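Local atomic coordinates of catalytic domain of the nuclear inclusion protein A (nia) (Tobacco etch virus, PDB entry 1LVM), a protein that cleaves polypeptides as a chymotrypsin-type cysteine protease of peptidase family C4, with a specificity for particular sequences, and probably processes the viral polyprotein. Residues T38-I43 against K53-R58; G46-T51 against M90-M95; Q104-R109 against G169-I174. The protein carries 1 engineered substitution. All coordinates share one frame; numbering follows the deposited sequence.

From the N terminus, segment 38-43, on strand 36-45, opens contact 1, which closes a short loop when the turn 53-58 folds back over it. Before that happens, segment 46-51 has opened contact 2, so the two contacts cross; the second closes only at 90-95, bringing strand 91-94 beside strand 48-51 in the first sheet. Contact 3 follows in series: it opens at 104-109, in the connection between the barrels, and closes at 169-174 on the second barrel. Ile43 packs on Leu106 and Ile50 on Phe108, so contacts 1 and 2 both meet contact 3 where the barrels adjoin.

Contact 1 (T38-I43 against K53-R58); sequences TSLYGI and KHLFRR
Leu40 divides its two methyl groups between neighbouring residues of the turn 53-58: CD1 comes obliquely to the imidazole of His54, 3.5 Å from His54 NE2, while CD2 sits 3.7 Å from Leu55 CD1. CG lies between the backbone N and the carbonyl carbon (chi1 77°), which helps direct both methyls to the turn. Leu55 answers with CG anti to its own N (chi1 176°), which brings its CD1 and CD2 against Leu40 CD2; CD1 also passes 4.3 Å from Thr38 CG2. Leu29, on the adjoining strand 26-33, touches both leucines, and this half of the contact is a close, apolar, buried packing.

The other end is looser and wetter. Thr38 and Arg58 are partly exposed, and their side chains cross at about a right angle, with OG1 at the edge of the guanidinium and near its plane. Yet Thr38 OG1 and Arg58 NH1 remain 3.8 Å apart, and a water mediates instead: it accepts from Arg58 NH1 at 3.3 Å and makes a weak bond to Thr38 OG1. Arg57 CG covers one face of the same guanidinium.

The turn holds its own shape, with Phe56 N donating to Lys53 O at 2.9 Å in a 3-10 segment. His54 sits in this turn, its backbone N bonded to the carboxylate of Asp89 and its ring stacked on an aromatic side chain of the bound peptide. A histidine in a short 3-10 turn, backed by a strand of the first barrel and close to an aspartate and the peptide, is consistent with the catalytic-triad histidine site of a chymotrypsin-like protease.

Contact 2 (G46-T51 against M90-M95); sequences GPFIIT and MIIIRM
Ile93 O accepts a hydrogen bond from Ile49 N (2.9 Å, in the carbonyl plane) and also receives a weaker CA-H...O contact from Phe48, whose CA comes within 3.2 Å. Ile93 N repays the bond to Ile49 O, nearly straight at 173°. Ile49-Ile93 and Thr51-Ile91 are the antiparallel hydrogen-bonded pairs; Phe48-Arg94 and Ile50-Ile92 are the non-hydrogen-bonded ones. Met95 N adds a bond to Pro47 O at 2.8 Å, carrying the pairing past the end of the regular strands.

Side chains then alternate between two faces. On one, Phe48 meets Arg94, with the phenyl and guanidinium planes 82° apart and Arg94 NH1 3.4 Å from Phe48 CE1. Pro47 CG lies over the centre of the phenyl ring and also over one face of the guanidinium, toward its rim, so a single proline carbon touches both flat groups. With CG anti to the backbone N (chi1 -177°) and the chain extended from there to NE, Arg94 carries its guanidinium out to Pro47 and Phe48. Farther along, Ile92 CG2 packs 3.5 Å from Phe48 CB, and Ile50 CG2 meets Met90 CG, which Phe194 also covers.

On the other face Thr51 CG2 touches Ile91 CG2 at 3.8 Å, the two side chains lying side by side. Thr51 OG1, anti to its backbone N, turns aside to bond Tyr41 O on the adjacent strand. Ile49 CD1 lies 3.9 Å from Met95 CG; Met95 in turn packs on an apolar side chain of the bound peptide. This antiparallel pair, with Ile49 and Thr51 turned to strand 26-33 and Ile50 and Ile92 covered by helix 194-199, is part of the wall of the first beta barrel of the chymotrypsin fold.

Contact 3 (Q104-R109 against G169-I174); sequences QKLKFR and GFIVGI
The Phe170 ring carries Lys107 CB squarely on one face, 3.5 Å from the centroid and 5° off the ring normal, a CH-pi contact made by the aliphatic root of the lysine. Its CG still touches the ring near CZ, and the turn at chi2 (-68°) then leads the chain end away. The second flat group, the Arg109 guanidinium, has Val172 CG1 on one face, offset toward the rim and 3.5 Å from NH1. The side chains of Arg109 and Phe170 cross at about a right angle, although their flat groups are tilted by only 36°; Arg109 CG lies 3.7 Å from Phe170 CD2, obliquely to the ring. The guanidinium's orientation owes much to acidic neighbours, since NE makes a salt bridge to Asp168 and NH2 one to Glu115.

Beneath these groups the backbones are joined by a single bridge, running in the parallel sense. Ile171 uses both its polar atoms: its N donates to Lys107 O at 2.9 Å, and its O accepts from Arg109 N at 3.0 Å. Water adds a third tie, accepting from Lys107 N and donating to Gly169 O.

Away from this polar seam, Phe108 and Ile171 lie side by side, with Phe108 CD2 3.7 Å from Ile171 CB, and Leu106 CD2 rests on Ile171 CD1. The phenyl ring of Phe108 also meets Phe194 edge-to-face, joining this apolar side to helix 194-199. The arrangement is that of the connection between the two barrels of a chymotrypsin-like protease, docked by an isolated beta bridge onto the start of strand 171-179 in the second barrel.

Contact 1 (T38-I43 against K53-R58)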
loop_
_atom_site.group_PDB
_atom_site.type_symbol
_atom_site.label_atom_id
_atom_site.label_comp_id
_atom_site.label_asym_id
_atom_site.label_seq_id
_atom_site.Cartn_x
_atom_site.Cartn_y
_atom_site.Cartn_z
ATOM N N THR A 38 2.487 -2.683 15.028
ATOM C CA THR A 38 1.723 -2.075 13.938
ATOM C C THR A 38 1.696 -3.040 12.775
ATOM O O THR A 38 2.754 -3.455 12.320
ATOM C CB THR A 38 2.413 -0.793 13.476
ATOM O OG1 THR A 38 2.427 0.138 14.562
ATOM C CG2 THR A 38 1.715 -0.176 12.286
ATOM N N SER A 39 0.505 -3.398 12.294
ATOM C CA SER A 39 0.418 -4.322 11.170
ATOM C C SER A 39 -0.339 -3.665 10.028
ATOM O O SER A 39 -1.283 -2.919 10.235
ATOM C CB SER A 39 -0.332 -5.589 11.573
ATOM O OG SER A 39 0.428 -6.402 12.442
ATOM N N LEU A 40 0.080 -3.957 8.813
ATOM C CA LEU A 40 -0.551 -3.434 7.623
ATOM C C LEU A 40 0.101 -4.171 6.440
ATOM O O LEU A 40 0.919 -5.110 6.625
ATOM C CB LEU A 40 -0.425 -1.859 7.544
ATOM C CG LEU A 40 0.837 -1.037 7.131
ATOM C CD1 LEU A 40 1.011 0.111 8.081
ATOM C CD2 LEU A 40 2.092 -1.836 6.929
ATOM N N TYR A 41 -0.278 -3.789 5.235
ATOM C CA TYR A 41 0.251 -4.503 4.074
ATOM C C TYR A 41 1.259 -3.762 3.210
ATOM O O TYR A 41 1.433 -2.563 3.317
ATOM C CB TYR A 41 -0.929 -4.900 3.174
ATOM C CG TYR A 41 -1.849 -5.859 3.884
ATOM C CD1 TYR A 41 -2.846 -5.409 4.742
ATOM C CD2 TYR A 41 -1.711 -7.222 3.685
ATOM C CE1 TYR A 41 -3.717 -6.336 5.409
ATOM C CE2 TYR A 41 -2.538 -8.141 4.312
ATOM C CZ TYR A 41 -3.534 -7.721 5.159
ATOM O OH TYR A 41 -4.397 -8.698 5.647
ATOM N N GLY A 42 1.961 -4.523 2.385
ATOM C CA GLY A 42 2.907 -3.931 1.429
ATOM C C GLY A 42 2.816 -4.668 0.109
ATOM O O GLY A 42 2.167 -5.715 0.036
ATOM N N ILE A 43 3.428 -4.100 -0.942
ATOM C CA ILE A 43 3.380 -4.666 -2.281
ATOM C C ILE A 43 4.813 -4.985 -2.715
ATOM O O ILE A 43 5.673 -4.090 -2.776
ATOM C CB ILE A 43 2.785 -3.659 -3.264
ATOM C CG1 ILE A 43 1.353 -3.308 -2.821
ATOM C CG2 ILE A 43 2.803 -4.254 -4.720
ATOM C CD1 ILE A 43 0.805 -1.983 -3.350
ATOM N N LYS A 53 4.510 4.815 4.823
ATOM C CA LYS A 53 5.570 5.377 5.599
ATOM C C LYS A 53 5.211 5.246 7.102
ATOM O O LYS A 53 6.112 5.063 7.933
ATOM C CB LYS A 53 5.711 6.874 5.205
ATOM C CG LYS A 53 7.017 7.538 5.597
ATOM C CD LYS A 53 7.029 9.022 5.199
ATOM C CE LYS A 53 7.411 9.235 3.722
ATOM N NZ LYS A 53 7.259 10.694 3.373
ATOM N N HIS A 54 3.928 5.292 7.485
ATOM C CA HIS A 54 3.632 5.240 8.912
ATOM C C HIS A 54 3.913 3.907 9.557
ATOM O O HIS A 54 3.808 3.766 10.749
ATOM C CB HIS A 54 2.212 5.751 9.249
ATOM C CG HIS A 54 1.131 4.808 8.897
ATOM N ND1 HIS A 54 0.469 4.879 7.698
ATOM C CD2 HIS A 54 0.600 3.744 9.580
ATOM C CE1 HIS A 54 -0.422 3.912 7.658
ATOM N NE2 HIS A 54 -0.371 3.202 8.782
ATOM N N LEU A 55 4.274 2.918 8.762
ATOM C CA LEU A 55 4.697 1.636 9.340
ATOM C C LEU A 55 5.901 1.940 10.285
ATOM O O LEU A 55 6.176 1.211 11.252
ATOM C CB LEU A 55 5.218 0.740 8.190
ATOM C CG LEU A 55 5.806 -0.622 8.628
ATOM C CD1 LEU A 55 4.786 -1.408 9.470
ATOM C CD2 LEU A 55 6.181 -1.434 7.389
ATOM N N PHE A 56 6.654 2.963 9.915
ATOM C CA PHE A 56 7.870 3.348 10.662
ATOM C C PHE A 56 7.709 4.480 11.669
ATOM O O PHE A 56 8.626 5.239 11.890
ATOM C CB PHE A 56 9.019 3.637 9.667
ATOM C CG PHE A 56 9.499 2.400 8.997
ATOM C CD1 PHE A 56 10.305 1.497 9.683
ATOM C CD2 PHE A 56 9.117 2.104 7.704
ATOM C CE1 PHE A 56 10.737 0.300 9.070
ATOM C CE2 PHE A 56 9.540 0.911 7.073
ATOM C CZ PHE A 56 10.341 0.018 7.738
ATOM N N ARG A 57 6.515 4.583 12.245
ATOM C CA ARG A 57 6.233 5.510 13.352
ATOM C C ARG A 57 7.340 5.179 14.342
ATOM O O ARG A 57 7.898 6.062 14.990
ATOM C CB ARG A 57 4.843 5.192 13.961
ATOM C CG ARG A 57 4.496 5.887 15.303
ATOM C CD ARG A 57 4.794 7.355 15.273
ATOM N NE ARG A 57 4.587 7.932 16.614
ATOM C CZ ARG A 57 5.578 8.269 17.440
ATOM N NH1 ARG A 57 6.830 8.094 17.052
ATOM N NH2 ARG A 57 5.333 8.773 18.636
ATOM N N ARG A 58 7.677 3.892 14.445
ATOM C CA ARG A 58 8.754 3.442 15.312
ATOM C C ARG A 58 9.742 2.648 14.469
ATOM O O ARG A 58 9.364 2.062 13.470
ATOM C CB ARG A 58 8.180 2.541 16.413
ATOM C CG ARG A 58 7.412 3.428 17.415
ATOM C CD ARG A 58 6.649 2.696 18.491
ATOM N NE ARG A 58 5.407 3.433 18.754
ATOM C CZ ARG A 58 4.251 3.245 18.109
ATOM N NH1 ARG A 58 4.138 2.316 17.147
ATOM N NH2 ARG A 58 3.204 3.999 18.411
HETATM O O HOH W 1 5.324 -0.532 16.107
#

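Contact 2 (G46-T51 against M90-M95)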
loop_
_atom_site.group_PDB
_atom_site.type_symbol
_atom_site.label_atom_id
_atom_site.label_comp_id
_atom_site.label_asym_id
_atom_site.label_seq_id
_atom_site.Cartn_x
_atom_site.Cartn_y
_atom_site.Cartn_z
ATOM N N GLY A 46 10.377 -6.943 -7.142
ATOM C CA GLY A 46 11.797 -7.191 -7.074
ATOM C C GLY A 46 12.205 -7.385 -5.624
ATOM O O GLY A 46 11.529 -8.051 -4.812
ATOM N N PRO A 47 13.323 -6.725 -5.223
ATOM C CA PRO A 47 13.824 -6.848 -3.859
ATOM C C PRO A 47 13.133 -5.862 -2.916
ATOM O O PRO A 47 13.497 -5.743 -1.736
ATOM C CB PRO A 47 15.286 -6.499 -4.033
ATOM C CG PRO A 47 15.271 -5.442 -4.992
ATOM C CD PRO A 47 14.232 -5.898 -6.035
ATOM N N PHE A 48 12.133 -5.159 -3.447
ATOM C CA PHE A 48 11.440 -4.121 -2.654
ATOM C C PHE A 48 10.082 -4.495 -2.151
ATOM O O PHE A 48 9.404 -5.391 -2.697
ATOM C CB PHE A 48 11.249 -2.861 -3.514
ATOM C CG PHE A 48 12.513 -2.381 -4.218
ATOM C CD1 PHE A 48 13.704 -2.219 -3.494
ATOM C CD2 PHE A 48 12.511 -2.092 -5.576
ATOM C CE1 PHE A 48 14.881 -1.775 -4.130
ATOM C CE2 PHE A 48 13.674 -1.643 -6.244
ATOM C CZ PHE A 48 14.877 -1.484 -5.511
ATOM N N ILE A 49 9.656 -3.808 -1.084
ATOM C CA ILE A 49 8.284 -3.937 -0.587
ATOM C C ILE A 49 7.828 -2.445 -0.485
ATOM O O ILE A 49 8.455 -1.629 0.182
ATOM C CB ILE A 49 8.186 -4.588 0.794
ATOM C CG1 ILE A 49 8.587 -6.069 0.679
ATOM C CG2 ILE A 49 6.695 -4.494 1.332
ATOM C CD1 ILE A 49 8.342 -6.868 1.989
ATOM N N ILE A 50 6.741 -2.118 -1.155
ATOM C CA ILE A 50 6.210 -0.728 -1.186
ATOM C C ILE A 50 5.129 -0.734 -0.144
ATOM O O ILE A 50 4.261 -1.612 -0.180
ATOM C CB ILE A 50 5.562 -0.411 -2.574
ATOM C CG1 ILE A 50 6.635 -0.425 -3.665
ATOM C CG2 ILE A 50 4.893 1.031 -2.533
ATOM C CD1 ILE A 50 6.142 -0.818 -4.995
ATOM N N THR A 51 5.179 0.200 0.795
ATOM C CA THR A 51 4.187 0.197 1.879
ATOM C C THR A 51 4.006 1.606 2.451
ATOM O O THR A 51 4.535 2.608 1.883
ATOM C CB THR A 51 4.549 -0.840 2.964
ATOM O OG1 THR A 51 3.474 -0.952 3.897
ATOM C CG2 THR A 51 5.873 -0.432 3.764
ATOM N N MET A 90 4.146 7.034 1.952
ATOM C CA MET A 90 4.649 5.906 1.158
ATOM C C MET A 90 6.136 5.737 1.323
ATOM O O MET A 90 6.890 6.730 1.380
ATOM C CB MET A 90 4.327 6.109 -0.371
ATOM C CG MET A 90 4.581 4.810 -1.216
ATOM S SD MET A 90 4.261 5.055 -2.970
ATOM C CE MET A 90 2.486 4.773 -2.893
ATOM N N ILE A 91 6.595 4.499 1.406
ATOM C CA ILE A 91 8.044 4.322 1.584
ATOM C C ILE A 91 8.407 3.032 0.874
ATOM O O ILE A 91 7.545 2.178 0.666
ATOM C CB ILE A 91 8.341 4.183 3.146
ATOM C CG1 ILE A 91 9.873 4.236 3.470
ATOM C CG2 ILE A 91 7.728 2.870 3.723
ATOM C CD1 ILE A 91 10.110 4.288 4.989
ATOM N N ILE A 92 9.658 2.900 0.454
ATOM C CA ILE A 92 10.025 1.590 -0.162
ATOM C C ILE A 92 11.089 0.971 0.705
ATOM O O ILE A 92 12.052 1.638 1.062
ATOM C CB ILE A 92 10.601 1.731 -1.576
ATOM C CG1 ILE A 92 9.654 2.546 -2.442
ATOM C CG2 ILE A 92 10.882 0.310 -2.176
ATOM C CD1 ILE A 92 10.270 2.966 -3.821
ATOM N N ILE A 93 10.865 -0.275 1.103
ATOM C CA ILE A 93 11.850 -1.042 1.908
ATOM C C ILE A 93 12.646 -1.933 0.982
ATOM O O ILE A 93 12.051 -2.615 0.101
ATOM C CB ILE A 93 11.108 -1.982 2.814
ATOM C CG1 ILE A 93 10.217 -1.187 3.753
ATOM C CG2 ILE A 93 12.059 -2.864 3.614
ATOM C CD1 ILE A 93 9.291 -2.139 4.557
ATOM N N ARG A 94 13.968 -1.939 1.129
ATOM C CA ARG A 94 14.730 -2.877 0.306
ATOM C C ARG A 94 14.950 -4.095 1.224
ATOM O O ARG A 94 15.549 -3.970 2.291
ATOM C CB ARG A 94 16.061 -2.253 -0.140
ATOM C CG ARG A 94 16.817 -3.179 -1.050
ATOM C CD ARG A 94 18.166 -2.625 -1.566
ATOM N NE ARG A 94 18.693 -3.678 -2.419
ATOM C CZ ARG A 94 18.677 -3.666 -3.747
ATOM N NH1 ARG A 94 18.187 -2.628 -4.401
ATOM N NH2 ARG A 94 19.092 -4.732 -4.424
ATOM N N MET A 95 14.468 -5.271 0.842
ATOM C CA MET A 95 14.677 -6.433 1.685
ATOM C C MET A 95 16.115 -7.002 1.453
ATOM O O MET A 95 16.695 -6.866 0.379
ATOM C CB MET A 95 13.624 -7.502 1.371
ATOM C CG MET A 95 12.192 -7.044 1.728
ATOM S SD MET A 95 12.008 -6.762 3.517
ATOM C CE MET A 95 12.064 -8.396 4.214
#

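Contact 3 (Q104-R109 against G169-I174)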
loop_
_atom_site.group_PDB
_atom_site.type_symbol
_atom_site.label_atom_id
_atom_site.label_comp_id
_atom_site.label_asym_id
_atom_site.label_seq_id
_atom_site.Cartn_x
_atom_site.Cartn_y
_atom_site.Cartn_z
ATOM N N GLN A 104 8.871 -8.524 -11.295
ATOM C CA GLN A 104 8.801 -7.090 -11.615
ATOM C C GLN A 104 7.870 -6.775 -12.795
ATOM O O GLN A 104 8.220 -5.970 -13.677
ATOM C CB GLN A 104 10.215 -6.556 -11.876
ATOM C CG GLN A 104 11.053 -6.514 -10.617
ATOM C CD GLN A 104 12.472 -6.113 -10.862
ATOM O OE1 GLN A 104 13.395 -6.851 -10.563
ATOM N NE2 GLN A 104 12.655 -4.940 -11.401
ATOM N N LYS A 105 6.718 -7.433 -12.796
ATOM C CA LYS A 105 5.745 -7.276 -13.843
ATOM C C LYS A 105 4.647 -6.248 -13.542
ATOM O O LYS A 105 4.005 -5.773 -14.449
ATOM C CB LYS A 105 5.081 -8.613 -14.120
ATOM C CG LYS A 105 6.078 -9.643 -14.868
ATOM C CD LYS A 105 6.549 -10.784 -13.994
ATOM C CE LYS A 105 7.351 -11.830 -14.810
ATOM N NZ LYS A 105 7.992 -12.941 -13.981
ATOM N N LEU A 106 4.410 -5.949 -12.277
ATOM C CA LEU A 106 3.364 -4.967 -11.908
ATOM C C LEU A 106 3.596 -3.604 -12.556
ATOM O O LEU A 106 4.729 -3.187 -12.741
ATOM C CB LEU A 106 3.376 -4.707 -10.376
ATOM C CG LEU A 106 3.102 -5.870 -9.448
ATOM C CD1 LEU A 106 4.284 -6.711 -9.449
ATOM C CD2 LEU A 106 2.871 -5.419 -8.013
ATOM N N LYS A 107 2.504 -2.884 -12.808
ATOM C CA LYS A 107 2.578 -1.556 -13.371
ATOM C C LYS A 107 1.845 -0.604 -12.424
ATOM O O LYS A 107 0.774 -0.954 -11.888
ATOM C CB LYS A 107 1.923 -1.500 -14.768
ATOM C CG LYS A 107 2.533 -2.470 -15.824
ATOM C CD LYS A 107 3.934 -2.058 -16.198
ATOM C CE LYS A 107 4.618 -3.060 -17.140
ATOM N NZ LYS A 107 6.089 -2.792 -17.256
ATOM N N PHE A 108 2.490 0.559 -12.183
ATOM C CA PHE A 108 1.979 1.600 -11.314
ATOM C C PHE A 108 1.908 2.897 -12.118
ATOM O O PHE A 108 2.767 3.160 -12.949
ATOM C CB PHE A 108 2.935 1.883 -10.132
ATOM C CG PHE A 108 3.203 0.711 -9.244
ATOM C CD1 PHE A 108 4.117 -0.261 -9.627
ATOM C CD2 PHE A 108 2.586 0.596 -7.959
ATOM C CE1 PHE A 108 4.408 -1.295 -8.776
ATOM C CE2 PHE A 108 2.884 -0.425 -7.135
ATOM C CZ PHE A 108 3.801 -1.381 -7.538
ATOM N N ARG A 109 0.901 3.719 -11.857
ATOM C CA ARG A 109 0.830 5.045 -12.477
ATOM C C ARG A 109 -0.013 5.942 -11.571
ATOM O O ARG A 109 -0.665 5.466 -10.616
ATOM C CB ARG A 109 0.202 5.007 -13.885
ATOM C CG ARG A 109 -1.290 4.555 -13.768
ATOM C CD ARG A 109 -2.037 4.790 -15.103
ATOM N NE ARG A 109 -3.300 4.064 -15.140
ATOM C CZ ARG A 109 -4.431 4.474 -14.574
ATOM N NH1 ARG A 109 -4.520 5.637 -13.883
ATOM N NH2 ARG A 109 -5.492 3.719 -14.708
ATOM N N GLY A 169 -5.786 -2.214 -15.058
ATOM C CA GLY A 169 -5.137 -3.122 -14.096
ATOM C C GLY A 169 -3.869 -2.543 -13.436
ATOM O O GLY A 169 -3.150 -3.263 -12.747
ATOM N N PHE A 170 -3.610 -1.265 -13.653
ATOM C CA PHE A 170 -2.416 -0.635 -13.015
ATOM C C PHE A 170 -2.773 -0.265 -11.562
ATOM O O PHE A 170 -3.924 0.114 -11.244
ATOM C CB PHE A 170 -2.038 0.646 -13.707
ATOM C CG PHE A 170 -1.290 0.462 -15.007
ATOM C CD1 PHE A 170 -1.614 -0.561 -15.911
ATOM C CD2 PHE A 170 -0.299 1.354 -15.347
ATOM C CE1 PHE A 170 -0.933 -0.667 -17.176
ATOM C CE2 PHE A 170 0.389 1.253 -16.590
ATOM C CZ PHE A 170 0.056 0.234 -17.503
ATOM N N ILE A 171 -1.762 -0.304 -10.707
ATOM C CA ILE A 171 -1.908 0.090 -9.300
ATOM C C ILE A 171 -1.710 1.632 -9.264
ATOM O O ILE A 171 -0.703 2.157 -9.802
ATOM C CB ILE A 171 -0.834 -0.588 -8.473
ATOM C CG1 ILE A 171 -1.183 -2.100 -8.439
ATOM C CG2 ILE A 171 -0.890 -0.108 -6.944
ATOM C CD1 ILE A 171 0.068 -2.871 -7.765
ATOM N N VAL A 172 -2.689 2.340 -8.691
ATOM C CA VAL A 172 -2.631 3.797 -8.662
ATOM C C VAL A 172 -2.415 4.362 -7.262
ATOM O O VAL A 172 -2.359 5.600 -7.085
ATOM C CB VAL A 172 -3.906 4.443 -9.290
ATOM C CG1 VAL A 172 -4.056 3.992 -10.779
ATOM C CG2 VAL A 172 -5.207 4.089 -8.414
ATOM N N GLY A 173 -2.345 3.486 -6.275
ATOM C CA GLY A 173 -2.066 3.980 -4.912
ATOM C C GLY A 173 -2.226 2.928 -3.868
ATOM O O GLY A 173 -2.523 1.756 -4.224
ATOM N N ILE A 174 -2.081 3.304 -2.581
ATOM C CA ILE A 174 -2.249 2.349 -1.509
ATOM C C ILE A 174 -3.151 2.902 -0.433
ATOM O O ILE A 174 -3.093 4.065 -0.127
ATOM C CB ILE A 174 -0.858 1.941 -0.852
ATOM C CG1 ILE A 174 -0.161 3.188 -0.238
ATOM C CG2 ILE A 174 0.079 1.322 -1.959
ATOM C CD1 ILE A 174 1.204 2.701 0.450
HETATM O O HOH W 2 -0.276 -4.071 -12.460
#